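Side-chain contacts in AvrRxo1-ORF1 (Xanthomonas oryzae pv. oryzicola, PDB 4Z8T), which is a type III effector of a plant-pathogenic bacterium, carries a polynucleotide kinase domain related to zeta toxins and binds the partner protein AvrRxo1-ORF2: residues K4-I9 with H127-F132; S57-G62 with T146-I151; L197-K200 with D205-P208; N223-I228 with K272-Q277. All coordinates share one frame; numbering follows the deposited sequence.

Interaction 1 (K4-I9 with H127-F132)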
loop_
_atom_site.group_PDB
_atom_site.type_symbol
_atom_site.label_atom_id
_atom_site.label_comp_id
_atom_site.label_asym_id
_atom_site.label_seq_id
_atom_site.Cartn_x
_atom_site.Cartn_y
_atom_site.Cartn_z
ATOM N N LYS A 4 -17.089 20.764 -30.851
ATOM C CA LYS A 4 -16.277 21.882 -31.330
ATOM C C LYS A 4 -15.945 22.814 -30.165
ATOM O O LYS A 4 -16.838 23.212 -29.424
ATOM C CB LYS A 4 -17.043 22.650 -32.405
ATOM C CG LYS A 4 -16.216 23.078 -33.604
ATOM C CD LYS A 4 -17.121 23.331 -34.803
ATOM C CE LYS A 4 -16.426 22.989 -36.120
ATOM N NZ LYS A 4 -15.401 24.001 -36.512
ATOM N N GLY A 5 -14.667 23.150 -29.998
ATOM C CA GLY A 5 -14.260 24.067 -28.942
ATOM C C GLY A 5 -14.576 25.507 -29.303
ATOM O O GLY A 5 -14.678 25.847 -30.480
ATOM N N THR A 6 -14.718 26.365 -28.297
ATOM C CA THR A 6 -15.075 27.753 -28.558
ATOM C C THR A 6 -13.942 28.497 -29.231
ATOM O O THR A 6 -14.173 29.511 -29.890
ATOM C CB THR A 6 -15.515 28.492 -27.305
ATOM O OG1 THR A 6 -14.521 28.339 -26.281
ATOM C CG2 THR A 6 -16.856 27.940 -26.816
ATOM N N ASP A 7 -12.717 28.001 -29.076
ATOM C CA ASP A 7 -11.600 28.631 -29.762
ATOM C C ASP A 7 -11.734 28.427 -31.267
ATOM O O ASP A 7 -11.360 29.297 -32.056
ATOM C CB ASP A 7 -10.251 28.127 -29.236
ATOM C CG ASP A 7 -10.124 26.614 -29.267
ATOM O OD1 ASP A 7 -11.147 25.909 -29.381
ATOM O OD2 ASP A 7 -8.977 26.125 -29.152
ATOM N N GLU A 8 -12.296 27.289 -31.658
ATOM C CA GLU A 8 -12.544 27.008 -33.071
ATOM C C GLU A 8 -13.786 27.736 -33.595
ATOM O O GLU A 8 -13.789 28.239 -34.720
ATOM C CB GLU A 8 -12.660 25.497 -33.305
ATOM C CG GLU A 8 -11.334 24.753 -33.158
ATOM C CD GLU A 8 -11.419 23.557 -32.220
ATOM O OE1 GLU A 8 -12.221 22.634 -32.488
ATOM O OE2 GLU A 8 -10.678 23.541 -31.210
ATOM N N ILE A 9 -14.833 27.795 -32.777
ATOM C CA ILE A 9 -16.081 28.465 -33.149
ATOM C C ILE A 9 -15.901 29.979 -33.294
ATOM O O ILE A 9 -16.410 30.593 -34.241
ATOM C CB ILE A 9 -17.194 28.179 -32.105
ATOM C CG1 ILE A 9 -17.557 26.691 -32.103
ATOM C CG2 ILE A 9 -18.429 29.047 -32.352
ATOM C CD1 ILE A 9 -18.471 26.270 -30.963
ATOM N N HIS A 127 -12.704 25.111 -22.388
ATOM C CA HIS A 127 -11.472 25.062 -21.593
ATOM C C HIS A 127 -10.284 25.814 -22.197
ATOM O O HIS A 127 -9.597 26.573 -21.490
ATOM C CB HIS A 127 -11.052 23.630 -21.257
ATOM C CG HIS A 127 -9.774 23.567 -20.483
ATOM N ND1 HIS A 127 -9.684 23.941 -19.159
ATOM C CD2 HIS A 127 -8.521 23.211 -20.857
ATOM C CE1 HIS A 127 -8.436 23.808 -18.747
ATOM N NE2 HIS A 127 -7.712 23.365 -19.758
ATOM N N SER A 128 -10.026 25.600 -23.482
ATOM C CA SER A 128 -8.912 26.287 -24.133
ATOM C C SER A 128 -9.074 27.794 -24.030
ATOM O O SER A 128 -8.140 28.511 -23.673
ATOM C CB SER A 128 -8.800 25.876 -25.600
ATOM O OG SER A 128 -8.370 24.533 -25.702
ATOM N N GLU A 129 -10.266 28.274 -24.351
ATOM C CA GLU A 129 -10.543 29.698 -24.232
ATOM C C GLU A 129 -10.360 30.210 -22.796
ATOM O O GLU A 129 -9.823 31.299 -22.576
ATOM C CB GLU A 129 -11.960 29.991 -24.735
ATOM C CG GLU A 129 -12.284 31.464 -24.847
ATOM C CD GLU A 129 -13.706 31.688 -25.319
ATOM O OE1 GLU A 129 -14.532 30.750 -25.192
ATOM O OE2 GLU A 129 -13.999 32.800 -25.804
ATOM N N SER A 130 -10.796 29.427 -21.812
ATOM C CA SER A 130 -10.700 29.867 -20.422
ATOM C C SER A 130 -9.236 29.906 -19.997
ATOM O O SER A 130 -8.839 30.754 -19.199
ATOM C CB SER A 130 -11.522 28.969 -19.494
ATOM O OG SER A 130 -10.866 27.747 -19.234
ATOM N N SER A 131 -8.440 28.996 -20.553
ATOM C CA SER A 131 -7.011 28.938 -20.234
ATOM C C SER A 131 -6.312 30.155 -20.826
ATOM O O SER A 131 -5.480 30.791 -20.172
ATOM C CB SER A 131 -6.397 27.632 -20.747
ATOM O OG SER A 131 -5.026 27.547 -20.394
ATOM N N PHE A 132 -6.680 30.494 -22.056
ATOM C CA PHE A 132 -6.190 31.709 -22.691
ATOM C C PHE A 132 -6.510 32.952 -21.858
ATOM O O PHE A 132 -5.652 33.815 -21.655
ATOM C CB PHE A 132 -6.767 31.822 -24.102
ATOM C CG PHE A 132 -6.852 33.222 -24.610
ATOM C CD1 PHE A 132 -5.737 33.856 -25.131
ATOM C CD2 PHE A 132 -8.060 33.902 -24.590
ATOM C CE1 PHE A 132 -5.821 35.153 -25.606
ATOM C CE2 PHE A 132 -8.147 35.200 -25.060
ATOM C CZ PHE A 132 -7.023 35.823 -25.572
HETATM O O HOH W 1 -12.178 26.764 -25.904
HETATM O O HOH W 2 -10.497 23.467 -27.892
#
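The side chain of Thr6 stands across that of Glu129 at about a right angle, its hydroxyl lying alongside the glutamate and donating to the carboxylate. The bond from Thr6 OG1 to Glu129 OE1 is short, 2.6 Å, and meets the oxygen from above, 43° out of the carboxylate plane. Thr6 OG1 also rests 3.4 Å from Glu129 CB, so the hydroxyl touches both the root and the end of the chain. Glu129 reaches it fully extended, with CG anti to the backbone N (chi1 -172°). The other carboxylate oxygen, OE2, is taken by Arg36 and His40, which together with the threonine should fix the rotation of the group.

The arrangement joins the short N-terminal helix 6-10 to a kink in the long helix 123-141, whose segment 127-132 falls in the zeta-toxin-like region. At the kink the amides of Ser128 and Glu129 lack bonds to the preceding turn. A water makes good one of them: it accepts from Glu129 N at 2.9 Å and donates to Thr6 OG1 at 2.8 Å.

Beside this pair, Asp7 meets Ser128 more loosely. Its CG sits between the backbone N and carbonyl carbon (chi1 54°), which places Asp7 OD2 3.6 Å from Ser128 CB. The two carboxylate oxygens differ in their surroundings. Asp7 OD1 receives a weak bond from Glu8 N and has a second water 2.9 Å away; that water, which has other acceptors in reach, also lies near Ser128 OG. Asp7 OD2 has a long, weak ion pair with Arg22.

Interaction 2 (S57-G62 with T146-I151)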
loop_
_atom_site.group_PDB
_atom_site.type_symbol
_atom_site.label_atom_id
_atom_site.label_comp_id
_atom_site.label_asym_id
_atom_site.label_seq_id
_atom_site.Cartn_x
_atom_site.Cartn_y
_atom_site.Cartn_z
ATOM N N SER A 57 -7.264 44.499 0.058
ATOM C CA SER A 57 -7.584 43.911 1.364
ATOM C C SER A 57 -6.354 43.353 2.048
ATOM O O SER A 57 -6.103 43.652 3.218
ATOM C CB SER A 57 -8.651 42.812 1.241
ATOM O OG SER A 57 -8.945 42.230 2.509
ATOM N N LEU A 58 -5.594 42.539 1.315
ATOM C CA LEU A 58 -4.385 41.930 1.858
ATOM C C LEU A 58 -3.376 42.982 2.317
ATOM O O LEU A 58 -2.788 42.848 3.387
ATOM C CB LEU A 58 -3.754 41.008 0.812
ATOM C CG LEU A 58 -4.607 39.774 0.508
ATOM C CD1 LEU A 58 -4.190 39.122 -0.815
ATOM C CD2 LEU A 58 -4.514 38.753 1.652
ATOM N N GLU A 59 -3.187 44.034 1.524
ATOM C CA GLU A 59 -2.199 45.057 1.889
ATOM C C GLU A 59 -2.631 45.833 3.130
ATOM O O GLU A 59 -1.816 46.131 4.016
ATOM C CB GLU A 59 -1.951 46.016 0.722
ATOM C CG GLU A 59 -0.944 47.113 1.058
ATOM C CD GLU A 59 -0.703 48.022 -0.109
ATOM O OE1 GLU A 59 -0.385 47.501 -1.197
ATOM O OE2 GLU A 59 -0.838 49.255 0.059
ATOM N N SER A 60 -3.915 46.151 3.192
ATOM C CA SER A 60 -4.483 46.850 4.336
ATOM C C SER A 60 -4.316 46.026 5.604
ATOM O O SER A 60 -4.197 46.572 6.704
ATOM C CB SER A 60 -5.961 47.121 4.088
ATOM O OG SER A 60 -6.531 47.818 5.178
ATOM N N ASP A 61 -4.304 44.705 5.456
ATOM C CA ASP A 61 -4.139 43.834 6.614
ATOM C C ASP A 61 -2.663 43.527 6.864
ATOM O O ASP A 61 -2.333 42.626 7.628
ATOM C CB ASP A 61 -4.950 42.538 6.447
ATOM C CG ASP A 61 -6.433 42.731 6.715
ATOM O OD1 ASP A 61 -6.812 43.707 7.400
ATOM O OD2 ASP A 61 -7.234 41.888 6.248
ATOM N N GLY A 62 -1.782 44.286 6.213
ATOM C CA GLY A 62 -0.357 44.247 6.514
ATOM C C GLY A 62 0.468 43.186 5.813
ATOM O O GLY A 62 1.622 42.940 6.181
ATOM N N THR A 146 -0.913 48.200 -6.330
ATOM C CA THR A 146 -2.014 48.729 -5.540
ATOM C C THR A 146 -1.916 50.251 -5.517
ATOM O O THR A 146 -1.050 50.837 -6.180
ATOM C CB THR A 146 -1.932 48.252 -4.114
ATOM O OG1 THR A 146 -0.744 48.788 -3.523
ATOM C CG2 THR A 146 -1.869 46.718 -4.064
ATOM N N GLY A 147 -2.785 50.880 -4.725
ATOM C CA GLY A 147 -2.794 52.330 -4.600
ATOM C C GLY A 147 -1.580 52.912 -3.890
ATOM O O GLY A 147 -1.307 54.109 -3.998
ATOM N N SER A 148 -0.847 52.076 -3.161
ATOM C CA SER A 148 0.364 52.520 -2.480
ATOM C C SER A 148 1.586 52.338 -3.372
ATOM O O SER A 148 2.716 52.625 -2.955
ATOM C CB SER A 148 0.570 51.739 -1.187
ATOM O OG SER A 148 1.076 50.442 -1.459
ATOM N N GLY A 149 1.366 51.841 -4.589
ATOM C CA GLY A 149 2.453 51.569 -5.520
ATOM C C GLY A 149 3.159 50.241 -5.296
ATOM O O GLY A 149 4.091 49.885 -6.026
ATOM N N ALA A 150 2.718 49.504 -4.280
ATOM C CA ALA A 150 3.303 48.207 -3.979
ATOM C C ALA A 150 2.769 47.171 -4.959
ATOM O O ALA A 150 1.657 47.310 -5.483
ATOM C CB ALA A 150 2.984 47.792 -2.559
ATOM N N ILE A 151 3.574 46.146 -5.207
ATOM C CA ILE A 151 3.167 45.033 -6.053
ATOM C C ILE A 151 1.953 44.367 -5.407
ATOM O O ILE A 151 1.929 44.142 -4.197
ATOM C CB ILE A 151 4.336 44.032 -6.218
ATOM C CG1 ILE A 151 5.347 44.571 -7.238
ATOM C CG2 ILE A 151 3.850 42.670 -6.662
ATOM C CD1 ILE A 151 4.865 44.505 -8.688
HETATM O O HOH W 3 0.573 45.080 -1.869
#
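Glu59 presents its carboxylate to two hydroxyls of the 146-151 loop, one for each oxygen. Thr146 OG1 donates to Glu59 OE1 at 2.7 Å, on the syn side and 18° out of the carboxylate plane. Ser148 OG donates to Glu59 OE2, also at 2.7 Å, but from above the plane (35° out). The methyl of Ala150 also borders the carboxylate, its CB 3.6 Å from Glu59 OE1.

A straight, extended chain carries the acid out from helix 34-60, CG lying anti to the backbone N (chi1 179°). Just beyond, the helix ends in a Schellman motif with Gly62 at its C-prime position. The hydroxyls are set by a type I turn from Thr146 to Gly149, closed by Gly149 N to Thr146 O and backed by a bond from Thr146 N to Ala150 O. Weak bonds from Ser148 N to Thr146 OG1 and from Ala150 N to Ser148 OG steady the hydroxyls further, and Glu56, also on the helix, accepts from Gly147 N. A water bridges Glu59 OE1, at 2.7 Å, to Ile151 O.

With both oxygens accepting from hydroxyls and OE1 from a water as well, Glu59 is probably ionised, and its charge is met, within the two segments, by neutral donors and not by a cation.

Interaction 3 (L197-K200 with D205-P208). With SO4 (sulfate ion), chain E.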
loop_
_atom_site.group_PDB
_atom_site.type_symbol
_atom_site.label_atom_id
_atom_site.label_comp_id
_atom_site.label_asym_id
_atom_site.label_seq_id
_atom_site.Cartn_x
_atom_site.Cartn_y
_atom_site.Cartn_z
ATOM N N LEU A 197 -17.944 13.720 -7.750
ATOM C CA LEU A 197 -19.339 13.292 -7.935
ATOM C C LEU A 197 -20.323 14.147 -7.152
ATOM O O LEU A 197 -21.486 14.258 -7.550
ATOM C CB LEU A 197 -19.524 11.808 -7.573
ATOM C CG LEU A 197 -18.821 10.792 -8.484
ATOM C CD1 LEU A 197 -19.156 9.367 -8.058
ATOM C CD2 LEU A 197 -19.182 10.988 -9.966
ATOM N N GLN A 198 -19.870 14.755 -6.050
ATOM C CA GLN A 198 -20.724 15.641 -5.250
ATOM C C GLN A 198 -20.903 17.024 -5.847
ATOM O O GLN A 198 -21.843 17.738 -5.484
ATOM C CB GLN A 198 -20.160 15.809 -3.839
ATOM C CG GLN A 198 -20.325 14.580 -2.986
ATOM C CD GLN A 198 -19.628 14.706 -1.654
ATOM O OE1 GLN A 198 -18.553 14.139 -1.450
ATOM N NE2 GLN A 198 -20.231 15.451 -0.736
ATOM N N ARG A 199 -20.004 17.417 -6.745
ATOM C CA ARG A 199 -20.116 18.733 -7.365
ATOM C C ARG A 199 -21.277 18.727 -8.337
ATOM O O ARG A 199 -21.328 17.899 -9.235
ATOM C CB ARG A 199 -18.817 19.102 -8.091
ATOM C CG ARG A 199 -17.688 19.368 -7.128
ATOM C CD ARG A 199 -16.369 19.562 -7.852
ATOM N NE ARG A 199 -15.360 20.033 -6.920
ATOM C CZ ARG A 199 -14.131 20.395 -7.266
ATOM N NH1 ARG A 199 -13.761 20.334 -8.533
ATOM N NH2 ARG A 199 -13.288 20.818 -6.330
ATOM N N LYS A 200 -22.215 19.649 -8.160
ATOM C CA LYS A 200 -23.382 19.664 -9.026
ATOM C C LYS A 200 -23.161 20.583 -10.232
ATOM O O LYS A 200 -22.497 21.611 -10.116
ATOM C CB LYS A 200 -24.625 20.032 -8.213
ATOM C CG LYS A 200 -24.845 19.051 -7.059
ATOM C CD LYS A 200 -26.186 19.249 -6.370
ATOM C CE LYS A 200 -26.116 20.291 -5.262
ATOM N NZ LYS A 200 -25.880 19.677 -3.915
ATOM N N ASP A 205 -17.836 24.531 -9.855
ATOM C CA ASP A 205 -16.641 23.719 -9.633
ATOM C C ASP A 205 -16.542 22.633 -10.697
ATOM O O ASP A 205 -17.543 22.033 -11.078
ATOM C CB ASP A 205 -16.637 23.119 -8.226
ATOM C CG ASP A 205 -16.608 24.182 -7.144
ATOM O OD1 ASP A 205 -16.302 25.353 -7.464
ATOM O OD2 ASP A 205 -16.886 23.847 -5.974
ATOM N N PRO A 206 -15.323 22.374 -11.182
ATOM C CA PRO A 206 -15.207 21.454 -12.319
ATOM C C PRO A 206 -15.531 19.999 -11.984
ATOM O O PRO A 206 -15.293 19.534 -10.862
ATOM C CB PRO A 206 -13.739 21.594 -12.747
ATOM C CG PRO A 206 -13.035 22.177 -11.576
ATOM C CD PRO A 206 -14.040 23.002 -10.825
ATOM N N ARG A 207 -16.069 19.297 -12.977
ATOM C CA ARG A 207 -16.378 17.871 -12.873
ATOM C C ARG A 207 -15.611 17.095 -13.937
ATOM O O ARG A 207 -16.169 16.716 -14.960
ATOM C CB ARG A 207 -17.885 17.652 -13.066
ATOM C CG ARG A 207 -18.745 18.316 -11.998
ATOM C CD ARG A 207 -20.199 18.445 -12.441
ATOM N NE ARG A 207 -20.390 19.558 -13.371
ATOM C CZ ARG A 207 -20.727 19.413 -14.648
ATOM N NH1 ARG A 207 -20.896 18.202 -15.157
ATOM N NH2 ARG A 207 -20.887 20.480 -15.423
ATOM N N PRO A 208 -14.317 16.863 -13.707
ATOM C CA PRO A 208 -13.507 16.178 -14.717
ATOM C C PRO A 208 -13.720 14.676 -14.717
ATOM O O PRO A 208 -14.244 14.121 -13.737
ATOM C CB PRO A 208 -12.070 16.488 -14.280
ATOM C CG PRO A 208 -12.164 16.731 -12.816
ATOM C CD PRO A 208 -13.502 17.369 -12.587
HETATM S S SO4 E . -10.342 22.032 -7.908
HETATM O O1 SO4 E . -11.242 23.000 -7.278
HETATM O O2 SO4 E . -9.716 21.256 -6.841
HETATM O O3 SO4 E . -9.313 22.785 -8.628
HETATM O O4 SO4 E . -11.055 21.202 -8.875
HETATM O O HOH W 4 -20.068 22.315 -9.057
#
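Arg199 extends from the end of helix 189-198 to the backbone of the 205-208 segment and to a sulfate. The two segments, four residues apart, lie on the connection from helix 189-198 to helix 210-222 in the zeta-toxin-like kinase domain, and Arg199 touches Thr74 and Ala75 of what is probably the P-loop (Walker A motif). Its NH1 serves two acceptors at the guanidinium edge. One is the carbonyl oxygen of Pro206, 2.9 Å from Arg199 NH1, met on a lone pair in the carbonyl plane with an N-H...O angle of 166°. The other is sulfate O4, also 2.9 Å from Arg199 NH1 and equally straight. Arg199 NH2 adds a weak, more bent bond to sulfate O1 at 3.1 Å.

The backbone NH of Ala75 binds the same sulfate. The ion probably came from the crystallisation liquor, but its placement is consistent with a site for a phosphate group.

Asp205 lies across the arginine, its CB over one guanidinium face and 3.6 Å from Arg199 NE. Its carboxylate makes no salt bridge here: OD2 is 4.2 Å from Arg199 NE and well out of the guanidinium plane, so any influence is probably electrostatic alone.

Arg207 passes the backbone of Arg199 with its aliphatic part, CD being 3.4 Å from Arg199 O, and bends at chi3 (-78°). Its NH1 is satisfied beyond the segments by the carbonyls of His329 and Leu332, while the His329 ring binds Arg199 O. At the surface, a water donates to Lys200 O at 2.7 Å and reaches Asp205 O at 3.2 Å.

Interaction 4 (N223-I228 with K272-Q277)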
loop_
_atom_site.group_PDB
_atom_site.type_symbol
_atom_site.label_atom_id
_atom_site.label_comp_id
_atom_site.label_asym_id
_atom_site.label_seq_id
_atom_site.Cartn_x
_atom_site.Cartn_y
_atom_site.Cartn_z
ATOM N N ASN A 223 5.628 14.665 -7.080
ATOM C CA ASN A 223 6.447 15.868 -7.113
ATOM C C ASN A 223 6.391 16.705 -5.849
ATOM O O ASN A 223 6.970 17.782 -5.792
ATOM C CB ASN A 223 6.070 16.719 -8.320
ATOM C CG ASN A 223 6.450 16.055 -9.611
ATOM O OD1 ASN A 223 7.637 15.862 -9.882
ATOM N ND2 ASN A 223 5.460 15.694 -10.418
ATOM N N ARG A 224 5.711 16.199 -4.825
ATOM C CA ARG A 224 5.535 16.941 -3.583
ATOM C C ARG A 224 6.845 17.270 -2.865
ATOM O O ARG A 224 7.037 18.396 -2.398
ATOM C CB ARG A 224 4.606 16.135 -2.663
ATOM C CG ARG A 224 4.334 16.761 -1.308
ATOM C CD ARG A 224 3.023 16.224 -0.786
ATOM N NE ARG A 224 1.883 16.955 -1.344
ATOM C CZ ARG A 224 0.701 16.415 -1.647
ATOM N NH1 ARG A 224 0.502 15.119 -1.487
ATOM N NH2 ARG A 224 -0.280 17.194 -2.110
HETATM N N MSE A 225 7.750 16.300 -2.774
HETATM C CA MSE A 225 8.969 16.536 -2.014
HETATM C C MSE A 225 9.899 17.519 -2.730
HETATM O O MSE A 225 10.677 18.224 -2.079
HETATM C CB MSE A 225 9.661 15.223 -1.654
HETATM C CG MSE A 225 8.826 14.426 -0.672
HETATM SE SE MSE A 225 9.703 12.784 -0.100
HETATM C CE MSE A 225 10.617 13.500 1.419
ATOM N N TYR A 226 9.794 17.587 -4.054
ATOM C CA TYR A 226 10.538 18.599 -4.806
ATOM C C TYR A 226 10.105 19.995 -4.389
ATOM O O TYR A 226 10.934 20.902 -4.227
ATOM C CB TYR A 226 10.339 18.427 -6.316
ATOM C CG TYR A 226 10.989 19.526 -7.124
ATOM C CD1 TYR A 226 10.305 20.704 -7.423
ATOM C CD2 TYR A 226 12.293 19.395 -7.576
ATOM C CE1 TYR A 226 10.907 21.720 -8.154
ATOM C CE2 TYR A 226 12.893 20.404 -8.311
ATOM C CZ TYR A 226 12.200 21.557 -8.594
ATOM O OH TYR A 226 12.811 22.558 -9.324
ATOM N N VAL A 227 8.798 20.184 -4.217
ATOM C CA VAL A 227 8.308 21.477 -3.766
ATOM C C VAL A 227 8.845 21.806 -2.373
ATOM O O VAL A 227 9.310 22.908 -2.129
ATOM C CB VAL A 227 6.757 21.517 -3.767
ATOM C CG1 VAL A 227 6.264 22.886 -3.300
ATOM C CG2 VAL A 227 6.240 21.203 -5.156
ATOM N N ILE A 228 8.788 20.837 -1.464
ATOM C CA ILE A 228 9.242 21.048 -0.109
ATOM C C ILE A 228 10.725 21.416 -0.112
ATOM O O ILE A 228 11.137 22.317 0.619
ATOM C CB ILE A 228 8.989 19.796 0.726
ATOM C CG1 ILE A 228 7.476 19.583 0.792
ATOM C CG2 ILE A 228 9.604 19.936 2.112
ATOM C CD1 ILE A 228 7.042 18.334 1.537
ATOM N N LYS A 272 3.132 8.401 3.618
ATOM C CA LYS A 272 2.099 8.034 2.708
ATOM C C LYS A 272 1.817 8.985 1.537
ATOM O O LYS A 272 1.666 8.584 0.427
ATOM C CB LYS A 272 0.831 7.709 3.515
ATOM C CG LYS A 272 -0.323 7.264 2.754
ATOM C CD LYS A 272 -1.589 7.270 3.596
ATOM C CE LYS A 272 -1.701 5.999 4.404
ATOM N NZ LYS A 272 -1.081 4.843 3.694
ATOM N N ILE A 273 1.767 10.258 1.843
ATOM C CA ILE A 273 1.237 11.215 0.868
ATOM C C ILE A 273 2.317 11.831 -0.026
ATOM O O ILE A 273 2.071 12.798 -0.755
ATOM C CB ILE A 273 0.313 12.283 1.530
ATOM C CG1 ILE A 273 1.119 13.288 2.348
ATOM C CG2 ILE A 273 -0.790 11.583 2.375
ATOM C CD1 ILE A 273 0.254 14.390 2.997
ATOM N N THR A 274 3.508 11.237 0.009
ATOM C CA THR A 274 4.575 11.618 -0.903
ATOM C C THR A 274 4.806 10.531 -1.960
ATOM O O THR A 274 5.798 10.576 -2.711
ATOM C CB THR A 274 5.880 11.898 -0.140
ATOM O OG1 THR A 274 6.167 10.780 0.710
ATOM C CG2 THR A 274 5.754 13.156 0.725
ATOM N N SER A 275 3.873 9.581 -2.019
ATOM C CA SER A 275 3.925 8.434 -2.930
ATOM C C SER A 275 2.539 8.124 -3.505
ATOM O O SER A 275 1.540 8.202 -2.803
ATOM C CB SER A 275 4.465 7.223 -2.154
ATOM O OG SER A 275 3.918 6.010 -2.628
ATOM N N PRO A 276 2.466 7.752 -4.790
ATOM C CA PRO A 276 1.156 7.502 -5.414
ATOM C C PRO A 276 0.525 6.111 -5.189
ATOM O O PRO A 276 -0.594 5.887 -5.666
ATOM C CB PRO A 276 1.446 7.704 -6.906
ATOM C CG PRO A 276 2.889 7.355 -7.051
ATOM C CD PRO A 276 3.563 7.772 -5.775
ATOM N N GLN A 277 1.187 5.216 -4.493
ATOM C CA GLN A 277 0.650 3.903 -4.260
ATOM C C GLN A 277 0.258 3.138 -5.537
ATOM O O GLN A 277 -0.765 2.521 -5.562
ATOM C CB GLN A 277 -0.505 3.900 -3.242
ATOM C CG GLN A 277 -0.516 4.994 -2.181
ATOM C CD GLN A 277 0.666 4.981 -1.221
ATOM O OE1 GLN A 277 1.362 3.980 -1.068
ATOM N NE2 GLN A 277 0.878 6.082 -0.565
HETATM O O HOH W 5 7.139 13.557 -3.338
#
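Arg224 and Met225, in the first turn of helix 224-233, close on Ile273 and Thr274 of the loop that follows helix 267-272. Arg224 makes the polar half of the tight side. Its CG lies anti to the backbone N (chi1 179°), and a bend at chi3 (-83°) brings NH1 to the carbonyl oxygen of Ile273. The bond from Arg224 NH1 to Ile273 O measures 2.9 Å, with the oxygen at the guanidinium edge, 4° out of its plane, and the donor in the carbonyl plane.

The guanidinium is gripped further by salt bridges, NE to Asp184 and NH1 to Asp186, which probably offset the nearby positive charge of Arg71. Asp184 lies on strand 179-185, so the arginine ties the start of the helix to the central sheet of the kinase-like domain as well as to the loop.

Alongside runs the apolar half, where Met225 is present as selenomethionine. Met225 CG lies 3.6 Å from Thr274 CG2, the threonine methyl, and Met225 SE is 3.9 Å from Thr274 CB. The threonine hydroxyl is engaged by the carbonyl of Tyr270. AvrRxo1-ORF2 covers this part, with its His13 against Met225 and its Leu16 against Thr274.

The other side is looser. A water accepts from Met225 N at 2.9 Å and makes at most a weak bond to Thr274 O, so the link between the backbones there is slight. Past Thr274 the loop leaves the helix, running through Ser275 and Pro276, both partly exposed, to the surface.

Interactions 1 and 2 alternate along the chain and stand about 34 Å apart between centres, yet draw on the same long elements. Helix 34-60 gives Glu129 its partners Arg36 and His40 near its start and carries Glu59 near its end, and helix 123-141 holds one segment of interaction 1 and leads to the loop of interaction 2. Interactions 3 and 4 follow in series, 25 Å apart between centres, on later helices and loops that flank the central sheet. Interaction 3 adjoins the probable P-loop, and interaction 4 lies on the opposite side of the chain's centre from interaction 1. AvrRxo1-ORF2 borders interactions 1, 3 and 4, whereas no other protein chain touches the segments of interaction 2.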